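Putative NADPH-dependent oxidoreductase (Desulfitobacterium hafniense DCB-2, PDB 3DB2) probably catalyses an NADP(H)-dependent oxidation or reduction of a substrate not yet identified, as a two-domain Rossmann-fold dehydrogenase of the GFO/IDH/MocA type. Local coordinates at residues F258-N263 and D268-L273. Sequence-based numbering, arbitrary orientation.
Sequences FSWWSN and DEHSTL
Trp-260 and His-270 share the same first torsion: each turns CG away from its own carbonyl carbon, leaving it next to the backbone N (chi1 -69° and -59°), and both CB atoms leave the main chain toward the facing segment. With the same turn at the first bond, the two rings are laid face against face, a compact example of how a single pair of aromatic residues can bridge a loop. The imidazole lies over the five-membered ring of the indole, centroids 3.7 Å apart and planes only 7° from parallel. Overlap continues beyond the pyrrole ring: His-270 CE1 sits 3.5 Å from Trp-260 CE2, at the fusion bond, while His-270 NE2 reaches out toward the benzo ring to lie 3.8 Å from Trp-260 CE3. Across CE1 from NE2, His-270 ND1 stands 3.5 Å from Trp-260 NE1; the two nitrogens are stacked, not hydrogen-bonded, and no hydrogen bond joins the segments. Nearer the backbones, the CB atoms of Trp-260 and His-270 approach to 4.0 Å, which continues the contact down to the stems. The pair lies at the protein surface, both residues being partly exposed.

The main chain beneath is held separately. Trp-261 N bonds to Phe-258 O at 3.1 Å, closing a tight turn, and Thr-267 OG1 hydrogen-bonds to Trp-260 O, tying the far part of the loop back to the tryptophan. His-270 is fixed by backbone pairing with Asp-257, beside the start of strand 271-278. The stack thus closes off the loop that connects antiparallel neighbours 250-256 and 271-278, an aromatic pair joining the two ends of the long connection of a beta hairpin in the large, mostly antiparallel sheet characteristic of the GFO/IDH/MocA C-terminal domain.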
loop_
_atom_site.group_PDB
_atom_site.type_symbol
_atom_site.label_atom_id
_atom_site.label_comp_id
_atom_site.label_asym_id
_atom_site.label_seq_id
_atom_site.Cartn_x
_atom_site.Cartn_y
_atom_site.Cartn_z
ATOM N N PHE C 258 15.827 8.717 -0.938
ATOM C CA PHE C 258 16.793 7.726 -1.389
ATOM C C PHE C 258 17.991 8.359 -2.111
ATOM O O PHE C 258 19.020 7.699 -2.339
ATOM C CB PHE C 258 16.125 6.651 -2.284
ATOM C CG PHE C 258 17.005 5.410 -2.341
ATOM C CD1 PHE C 258 16.962 4.477 -1.323
ATOM C CD2 PHE C 258 17.878 5.203 -3.400
ATOM C CE1 PHE C 258 17.773 3.354 -1.379
ATOM C CE2 PHE C 258 18.693 4.083 -3.462
ATOM C CZ PHE C 258 18.643 3.169 -2.424
ATOM N N SER C 259 17.863 9.619 -2.467
ATOM C CA SER C 259 18.933 10.345 -3.149
ATOM C C SER C 259 20.106 10.512 -2.212
ATOM O O SER C 259 21.222 10.742 -2.721
ATOM C CB SER C 259 18.409 11.664 -3.712
ATOM O OG SER C 259 18.180 12.630 -2.721
ATOM N N TRP C 260 19.906 10.375 -0.908
ATOM C CA TRP C 260 21.007 10.434 0.049
ATOM C C TRP C 260 21.537 9.075 0.500
ATOM O O TRP C 260 22.332 9.000 1.439
ATOM C CB TRP C 260 20.584 11.246 1.292
ATOM C CG TRP C 260 20.436 12.675 0.889
ATOM C CD1 TRP C 260 19.366 13.291 0.298
ATOM C CD2 TRP C 260 21.462 13.662 1.073
ATOM N NE1 TRP C 260 19.675 14.628 0.106
ATOM C CE2 TRP C 260 20.941 14.874 0.569
ATOM C CE3 TRP C 260 22.753 13.625 1.617
ATOM C CZ2 TRP C 260 21.718 16.022 0.615
ATOM C CZ3 TRP C 260 23.509 14.787 1.649
ATOM C CH2 TRP C 260 22.982 15.981 1.144
ATOM N N TRP C 261 21.135 8.013 -0.152
ATOM C CA TRP C 261 21.603 6.672 0.112
ATOM C C TRP C 261 23.135 6.547 0.105
ATOM O O TRP C 261 23.727 5.999 1.039
ATOM C CB TRP C 261 21.009 5.737 -0.928
ATOM C CG TRP C 261 21.174 4.293 -0.595
ATOM C CD1 TRP C 261 22.025 3.442 -1.246
ATOM C CD2 TRP C 261 20.521 3.514 0.417
ATOM N NE1 TRP C 261 21.933 2.193 -0.695
ATOM C CE2 TRP C 261 21.028 2.199 0.316
ATOM C CE3 TRP C 261 19.558 3.795 1.394
ATOM C CZ2 TRP C 261 20.609 1.173 1.151
ATOM C CZ3 TRP C 261 19.138 2.778 2.228
ATOM C CH2 TRP C 261 19.662 1.479 2.105
ATOM N N SER C 262 23.765 7.065 -0.944
ATOM C CA SER C 262 25.218 6.947 -1.084
ATOM C C SER C 262 25.994 7.721 -0.026
ATOM O O SER C 262 27.095 7.334 0.377
ATOM C CB SER C 262 25.579 7.371 -2.529
ATOM O OG SER C 262 25.510 8.788 -2.642
ATOM N N ASN C 263 25.424 8.815 0.461
ATOM C CA ASN C 263 25.982 9.623 1.528
ATOM C C ASN C 263 25.689 8.997 2.898
ATOM O O ASN C 263 24.938 9.546 3.697
ATOM C CB ASN C 263 25.400 11.026 1.392
ATOM C CG ASN C 263 25.254 11.413 -0.077
ATOM O OD1 ASN C 263 24.358 11.017 -0.817
ATOM N ND2 ASN C 263 26.194 12.220 -0.537
ATOM N N ASP C 268 20.279 8.725 7.289
ATOM C CA ASP C 268 19.169 8.813 8.244
ATOM C C ASP C 268 18.644 10.224 8.465
ATOM O O ASP C 268 17.491 10.417 8.870
ATOM C CB ASP C 268 19.616 8.253 9.579
ATOM C CG ASP C 268 19.527 6.750 9.721
ATOM O OD1 ASP C 268 18.435 6.193 9.476
ATOM O OD2 ASP C 268 20.536 6.091 10.078
ATOM N N GLU C 269 19.471 11.244 8.245
ATOM C CA GLU C 269 19.042 12.616 8.478
ATOM C C GLU C 269 18.077 13.071 7.389
ATOM O O GLU C 269 17.363 14.050 7.602
ATOM C CB GLU C 269 20.225 13.596 8.504
ATOM C CG GLU C 269 21.186 13.326 9.645
ATOM C CD GLU C 269 22.309 14.349 9.741
ATOM O OE1 GLU C 269 22.093 15.535 9.398
ATOM O OE2 GLU C 269 23.419 13.973 10.168
ATOM N N HIS C 270 18.068 12.356 6.273
ATOM C CA HIS C 270 17.148 12.655 5.181
ATOM C C HIS C 270 15.981 11.667 5.160
ATOM O O HIS C 270 15.529 11.177 4.125
ATOM C CB HIS C 270 17.937 12.698 3.874
ATOM C CG HIS C 270 18.991 13.771 4.045
ATOM N ND1 HIS C 270 18.831 15.030 3.521
ATOM C CD2 HIS C 270 20.177 13.786 4.690
ATOM C CE1 HIS C 270 19.883 15.780 3.822
ATOM N NE2 HIS C 270 20.726 15.047 4.523
ATOM N N SER C 271 15.489 11.401 6.375
ATOM C CA SER C 271 14.319 10.527 6.558
ATOM C C SER C 271 13.470 11.097 7.687
ATOM O O SER C 271 13.940 11.926 8.461
ATOM C CB SER C 271 14.764 9.097 6.826
ATOM O OG SER C 271 15.311 8.906 8.118
ATOM N N THR C 272 12.226 10.654 7.797
ATOM C CA THR C 272 11.325 11.093 8.836
ATOM C C THR C 272 10.589 9.815 9.319
ATOM O O THR C 272 10.228 9.016 8.447
ATOM C CB THR C 272 10.180 12.035 8.469
ATOM O OG1 THR C 272 9.720 11.691 7.147
ATOM C CG2 THR C 272 10.599 13.492 8.474
ATOM N N LEU C 273 10.427 9.736 10.616
ATOM C CA LEU C 273 9.614 8.650 11.182
ATOM C C LEU C 273 8.540 9.311 12.051
ATOM O O LEU C 273 8.913 10.113 12.898
ATOM C CB LEU C 273 10.447 7.663 11.964
ATOM C CG LEU C 273 9.723 6.528 12.708
ATOM C CD1 LEU C 273 8.951 5.622 11.771
ATOM C CD2 LEU C 273 10.692 5.723 13.559
#